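Local coordinates for protein AA10A (Thermobifida fusca, PDB 5UIZ) that binds copper and, as a lytic polysaccharide monooxygenase of family AA10, probably cleaves crystalline polysaccharides such as cellulose by oxidation, at residues I41-R46 with N132-H137; F149-T154 with F187-P192. All coordinates share one frame; numbering follows the deposited sequence. Where two conformers were deposited one is given.

Contact 1: I41-R46 with N132-H137; sequences INPATR and NTFTIH
Asn42 and His137 pair through their backbones, and main-chain hydrogen bonds join the two strands here. The amide of His137 gives a nearly straight bond to the carbonyl of Asn42, with N to O at 2.9 Å. In return the carbonyl O of His137 takes the N of Ile41 at 2.8 Å, bent to 143° at the hydrogen. The N of Asn42 reaches the same oxygen only weakly, at 3.5 Å. The carbonyl of Asn42 also receives a CA-H...O contact from Ile136, CA to O 3.4 Å.

Two residues of strand 38-42 thus face one of strand 133-140, which is a classic beta bulge. It lies at the end of an edge strand in the three-stranded antiparallel sheet of the LPMO core. The cis peptide before Pro43 follows at once, and the chain then turns toward helix 46-54.

Among the side chains, Ile41 and His137 lie side by side. CB of Ile41 sits over one face of the imidazole, toward its rim, in a CH-pi contact 4.3 Å from the ring centroid. The ring gets there because CG of His137 is anti to the backbone N (chi1 170°). Its NE2 is hydrogen-bonded to Asn184 OD1, which helps fix the rotation of the ring.

Apolar contact is slight. Pro43 CD comes within 4.3 Å of Phe134 CD2, approaching the ring obliquely. Pro43 also packs on Val219, and Phe134 on Val200, both in the mixed sheet.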
loop_
_atom_site.group_PDB
_atom_site.type_symbol
_atom_site.label_atom_id
_atom_site.label_comp_id
_atom_site.label_asym_id
_atom_site.label_seq_id
_atom_site.Cartn_x
_atom_site.Cartn_y
_atom_site.Cartn_z
ATOM N N ILE A 41 1.447 -8.478 -1.902
ATOM C CA ILE A 41 0.855 -9.218 -2.996
ATOM C C ILE A 41 -0.633 -9.505 -2.748
ATOM O O ILE A 41 -1.400 -9.522 -3.687
ATOM C CB ILE A 41 1.605 -10.577 -3.146
ATOM C CG1 ILE A 41 3.091 -10.324 -3.388
ATOM C CG2 ILE A 41 1.048 -11.453 -4.275
ATOM C CD1 ILE A 41 3.387 -9.167 -4.346
ATOM N N ASN A 42 -0.988 -9.820 -1.499
ATOM C CA ASN A 42 -2.380 -10.003 -1.067
ATOM C C ASN A 42 -2.568 -9.361 0.300
ATOM O O ASN A 42 -1.817 -9.648 1.219
ATOM C CB ASN A 42 -2.802 -11.484 -0.955
ATOM C CG ASN A 42 -4.198 -11.651 -0.321
ATOM O OD1 ASN A 42 -4.334 -11.843 0.899
ATOM N ND2 ASN A 42 -5.221 -11.533 -1.123
ATOM N N PRO A 43 -3.552 -8.462 0.434
ATOM C CA PRO A 43 -4.355 -7.811 -0.604
ATOM C C PRO A 43 -3.435 -6.868 -1.367
ATOM O O PRO A 43 -2.743 -6.080 -0.775
ATOM C CB PRO A 43 -5.421 -7.058 0.158
ATOM C CG PRO A 43 -4.827 -6.800 1.486
ATOM C CD PRO A 43 -3.858 -7.915 1.761
ATOM N N ALA A 44 -3.435 -7.019 -2.682
ATOM C CA ALA A 44 -2.520 -6.316 -3.553
ATOM C C ALA A 44 -2.532 -4.819 -3.286
ATOM O O ALA A 44 -3.601 -4.211 -3.179
ATOM C CB ALA A 44 -2.920 -6.549 -4.990
ATOM N N THR A 45 -1.347 -4.233 -3.229
ATOM C CA THR A 45 -1.245 -2.796 -3.101
ATOM C C THR A 45 -1.770 -2.091 -4.366
ATOM O O THR A 45 -2.004 -2.692 -5.389
ATOM C CB THR A 45 0.221 -2.336 -2.869
ATOM O OG1 THR A 45 1.076 -2.897 -3.864
ATOM C CG2 THR A 45 0.684 -2.784 -1.568
ATOM N N ARG A 46 -1.906 -0.799 -4.280
ATOM C CA ARG A 46 -2.323 -0.014 -5.403
ATOM C C ARG A 46 -1.417 -0.136 -6.630
ATOM O O ARG A 46 -1.938 -0.369 -7.711
ATOM C CB ARG A 46 -2.496 1.455 -4.994
ATOM C CG ARG A 46 -3.703 1.669 -4.114
ATOM C CD ARG A 46 -3.871 3.117 -3.670
ATOM N NE ARG A 46 -5.113 3.231 -2.890
ATOM C CZ ARG A 46 -5.577 4.346 -2.318
ATOM N NH1 ARG A 46 -4.915 5.498 -2.371
ATOM N NH2 ARG A 46 -6.727 4.320 -1.697
ATOM N N ASN A 132 -13.009 -9.781 7.796
ATOM C CA ASN A 132 -12.419 -9.018 8.892
ATOM C C ASN A 132 -11.127 -9.602 9.371
ATOM O O ASN A 132 -10.266 -8.871 9.802
ATOM C CB ASN A 132 -13.405 -8.786 10.039
ATOM C CG ASN A 132 -14.500 -7.811 9.631
ATOM O OD1 ASN A 132 -15.531 -8.220 9.096
ATOM N ND2 ASN A 132 -14.245 -6.509 9.799
ATOM N N THR A 133 -10.964 -10.906 9.240
ATOM C CA THR A 133 -9.689 -11.543 9.512
ATOM C C THR A 133 -9.139 -11.915 8.163
ATOM O O THR A 133 -9.831 -12.563 7.411
ATOM C CB THR A 133 -9.899 -12.755 10.419
ATOM O OG1 THR A 133 -10.312 -12.245 11.699
ATOM C CG2 THR A 133 -8.647 -13.562 10.565
ATOM N N PHE A 134 -7.931 -11.438 7.844
ATOM C CA PHE A 134 -7.327 -11.690 6.537
ATOM C C PHE A 134 -5.835 -11.801 6.692
ATOM O O PHE A 134 -5.271 -11.430 7.752
ATOM C CB PHE A 134 -7.715 -10.611 5.510
ATOM C CG PHE A 134 -7.250 -9.223 5.866
ATOM C CD1 PHE A 134 -8.000 -8.421 6.714
ATOM C CD2 PHE A 134 -6.075 -8.727 5.353
ATOM C CE1 PHE A 134 -7.569 -7.159 7.070
ATOM C CE2 PHE A 134 -5.633 -7.459 5.713
ATOM C CZ PHE A 134 -6.380 -6.675 6.575
ATOM N N THR A 135 -5.216 -12.344 5.649
ATOM C CA THR A 135 -3.764 -12.562 5.591
ATOM C C THR A 135 -3.057 -11.517 4.727
ATOM O O THR A 135 -3.449 -11.201 3.612
ATOM C CB THR A 135 -3.436 -14.005 5.075
ATOM O OG1 THR A 135 -4.001 -14.968 5.990
ATOM C CG2 THR A 135 -1.925 -14.245 4.971
ATOM N N ILE A 136 -1.973 -10.994 5.261
ATOM C CA ILE A 136 -1.095 -10.153 4.515
ATOM C C ILE A 136 0.038 -11.000 4.005
ATOM O O ILE A 136 0.745 -11.622 4.794
ATOM C CB ILE A 136 -0.536 -9.044 5.377
ATOM C CG1 ILE A 136 -1.712 -8.231 5.975
ATOM C CG2 ILE A 136 0.474 -8.229 4.576
ATOM C CD1 ILE A 136 -1.688 -6.724 5.802
ATOM N N HIS A 137 0.226 -10.998 2.686
ATOM C CA HIS A 137 1.347 -11.697 2.054
ATOM C C HIS A 137 2.285 -10.654 1.372
ATOM O O HIS A 137 1.909 -9.923 0.427
ATOM C CB HIS A 137 0.780 -12.729 1.087
ATOM C CG HIS A 137 1.787 -13.357 0.214
ATOM N ND1 HIS A 137 1.452 -13.912 -0.996
ATOM C CD2 HIS A 137 3.127 -13.511 0.359
ATOM C CE1 HIS A 137 2.545 -14.400 -1.552
ATOM N NE2 HIS A 137 3.581 -14.137 -0.768
#

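Contact 2: F149-T154 with F187-P192; sequences FLVYVT and FTVHAP
Phe149 and Phe187 meet at an oblique angle, with ring planes at 44° and centroids 5.0 Å apart. CE2 of Phe187 lies over one face of the Phe149 ring, offset toward its rim and 3.7 Å from CD2 of Phe149. CZ of Phe187 rests against CB of Phe149 at 3.8 Å. The CB of Phe187 points toward 149-154, and with CG between the backbone N and the carbonyl carbon (chi1 55°) CE2 and CZ come against Phe149. Val151 meets the same ring in its plane, with CG2 at the edge 3.8 Å from CE1 of Phe187.

The two strands belong to different sheets of the beta-sandwich core of an LPMO. The axes of 149-154 and 187-190 approach to 9.2 Å, with a crossing angle of -35°, and only side chains bridge them. Val151 CG2 also faces Val189 CG1 at 4.3 Å. Farther along, Val153 CG2 touches Ala191 CB at 3.9 Å, where the backbones have drawn closer and a methyl group suffices.

Without the ring of Phe149, as with an alanine here, CE2 of Phe187 is likely to lose its cover and that ring to be freer to shift. The ring of Trp204 also meets Phe149, and that of His174 meets Phe187.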
loop_
_atom_site.group_PDB
_atom_site.type_symbol
_atom_site.label_atom_id
_atom_site.label_comp_id
_atom_site.label_asym_id
_atom_site.label_seq_id
_atom_site.Cartn_x
_atom_site.Cartn_y
_atom_site.Cartn_z
ATOM N N PHE A 149 6.328 -5.212 11.159
ATOM C CA PHE A 149 5.304 -4.699 10.285
ATOM C C PHE A 149 4.299 -4.013 11.168
ATOM O O PHE A 149 4.001 -4.549 12.270
ATOM C CB PHE A 149 4.567 -5.817 9.599
ATOM C CG PHE A 149 5.392 -6.585 8.645
ATOM C CD1 PHE A 149 5.457 -6.200 7.310
ATOM C CD2 PHE A 149 6.063 -7.705 9.055
ATOM C CE1 PHE A 149 6.205 -6.912 6.410
ATOM C CE2 PHE A 149 6.809 -8.440 8.154
ATOM C CZ PHE A 149 6.886 -8.043 6.824
ATOM N N LEU A 150 3.816 -2.854 10.736
ATOM C CA LEU A 150 2.600 -2.220 11.337
ATOM C C LEU A 150 1.471 -2.246 10.327
ATOM O O LEU A 150 1.706 -1.990 9.172
ATOM C CB LEU A 150 2.890 -0.774 11.733
ATOM C CG LEU A 150 4.041 -0.663 12.717
ATOM C CD1 LEU A 150 4.424 0.788 12.973
ATOM C CD2 LEU A 150 3.686 -1.343 14.019
ATOM N N VAL A 151 0.269 -2.623 10.726
ATOM C CA VAL A 151 -0.848 -2.673 9.809
ATOM C C VAL A 151 -1.933 -1.807 10.357
ATOM O O VAL A 151 -2.445 -2.084 11.459
ATOM C CB VAL A 151 -1.357 -4.106 9.603
ATOM C CG1 VAL A 151 -2.514 -4.133 8.601
ATOM C CG2 VAL A 151 -0.260 -4.997 9.079
ATOM N N TYR A 152 -2.251 -0.746 9.602
ATOM C CA TYR A 152 -3.329 0.153 9.903
ATOM C C TYR A 152 -4.514 -0.113 8.955
ATOM O O TYR A 152 -4.338 -0.519 7.798
ATOM C CB TYR A 152 -2.852 1.584 9.724
ATOM C CG TYR A 152 -1.803 2.033 10.692
ATOM C CD1 TYR A 152 -0.466 1.749 10.478
ATOM C CD2 TYR A 152 -2.151 2.785 11.814
ATOM C CE1 TYR A 152 0.491 2.138 11.366
ATOM C CE2 TYR A 152 -1.186 3.206 12.684
ATOM C CZ TYR A 152 0.136 2.857 12.464
ATOM O OH TYR A 152 1.077 3.260 13.323
ATOM N N VAL A 153 -5.729 0.130 9.419
ATOM C CA VAL A 153 -6.916 0.058 8.562
ATOM C C VAL A 153 -7.785 1.292 8.823
ATOM O O VAL A 153 -7.940 1.743 10.009
ATOM C CB VAL A 153 -7.750 -1.246 8.750
ATOM C CG1 VAL A 153 -8.818 -1.347 7.671
ATOM C CG2 VAL A 153 -6.861 -2.475 8.590
ATOM N N THR A 154 -8.349 1.824 7.746
ATOM C CA THR A 154 -9.253 2.956 7.851
ATOM C C THR A 154 -10.473 2.648 8.783
ATOM O O THR A 154 -10.932 1.511 8.874
ATOM C CB THR A 154 -9.782 3.399 6.468
ATOM O OG1 THR A 154 -10.178 2.267 5.710
ATOM C CG2 THR A 154 -8.678 4.132 5.706
ATOM N N PHE A 187 1.254 -13.230 7.474
ATOM C CA PHE A 187 0.677 -13.207 8.829
ATOM C C PHE A 187 -0.776 -12.726 8.735
ATOM O O PHE A 187 -1.137 -12.033 7.802
ATOM C CB PHE A 187 1.473 -12.309 9.768
ATOM C CG PHE A 187 1.653 -10.900 9.270
ATOM C CD1 PHE A 187 0.734 -9.919 9.591
ATOM C CD2 PHE A 187 2.740 -10.557 8.501
ATOM C CE1 PHE A 187 0.902 -8.622 9.137
ATOM C CE2 PHE A 187 2.897 -9.287 8.026
ATOM C CZ PHE A 187 1.956 -8.315 8.344
ATOM N N THR A 188 -1.573 -13.117 9.695
ATOM C CA THR A 188 -3.005 -12.897 9.715
ATOM C C THR A 188 -3.314 -11.756 10.678
ATOM O O THR A 188 -2.722 -11.657 11.737
ATOM C CB THR A 188 -3.724 -14.185 10.180
ATOM O OG1 THR A 188 -3.232 -15.289 9.416
ATOM C CG2 THR A 188 -5.220 -14.084 10.000
ATOM N N VAL A 189 -4.214 -10.864 10.276
ATOM C CA VAL A 189 -4.543 -9.704 11.067
ATOM C C VAL A 189 -6.062 -9.723 11.176
ATOM O O VAL A 189 -6.738 -10.341 10.383
ATOM C CB VAL A 189 -4.060 -8.409 10.425
ATOM C CG1 VAL A 189 -2.614 -8.508 9.981
ATOM C CG2 VAL A 189 -4.929 -8.009 9.265
ATOM N N HIS A 190 -6.573 -9.026 12.169
ATOM C CA HIS A 190 -7.974 -8.889 12.338
ATOM C C HIS A 190 -8.275 -7.429 12.392
ATOM O O HIS A 190 -7.653 -6.697 13.180
ATOM C CB HIS A 190 -8.452 -9.571 13.633
ATOM C CG HIS A 190 -9.892 -9.339 13.875
ATOM N ND1 HIS A 190 -10.866 -9.925 13.091
ATOM C CD2 HIS A 190 -10.528 -8.476 14.691
ATOM C CE1 HIS A 190 -12.053 -9.505 13.481
ATOM N NE2 HIS A 190 -11.874 -8.590 14.419
ATOM N N ALA A 191 -9.234 -6.994 11.568
ATOM C CA ALA A 191 -9.634 -5.573 11.552
ATOM C C ALA A 191 -11.079 -5.464 11.972
ATOM O O ALA A 191 -11.970 -5.696 11.153
ATOM C CB ALA A 191 -9.462 -4.972 10.174
ATOM N N PRO A 192 -11.314 -5.091 13.229
ATOM C CA PRO A 192 -12.649 -5.214 13.809
ATOM C C PRO A 192 -13.582 -4.109 13.354
ATOM O O PRO A 192 -13.114 -3.018 13.048
ATOM C CB PRO A 192 -12.407 -5.059 15.310
ATOM C CG PRO A 192 -11.098 -4.327 15.420
ATOM C CD PRO A 192 -10.283 -4.763 14.235
#

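Both contacts reach the three-stranded antiparallel sheet, where strands 133-140 and 184-190 are neighbours. Contact 1 works within that sheet and ties in its edge strand 38-42. Contact 2 works across the sandwich, from strand 184-190 to strand 146-154 of the mixed sheet. Their chemistry differs accordingly. Contact 1 is partly buried and rests on backbone hydrogen bonds, whereas contact 2 is fully buried and apolar, with no hydrogen bond between its segments. They also touch directly: Thr133 OG1 and His190 ND1 probably share a hydrogen bond, as do Asn132 ND2 and Ala191 O. Val151 packs on Ile136, so the interior side of contact 1 borders contact 2.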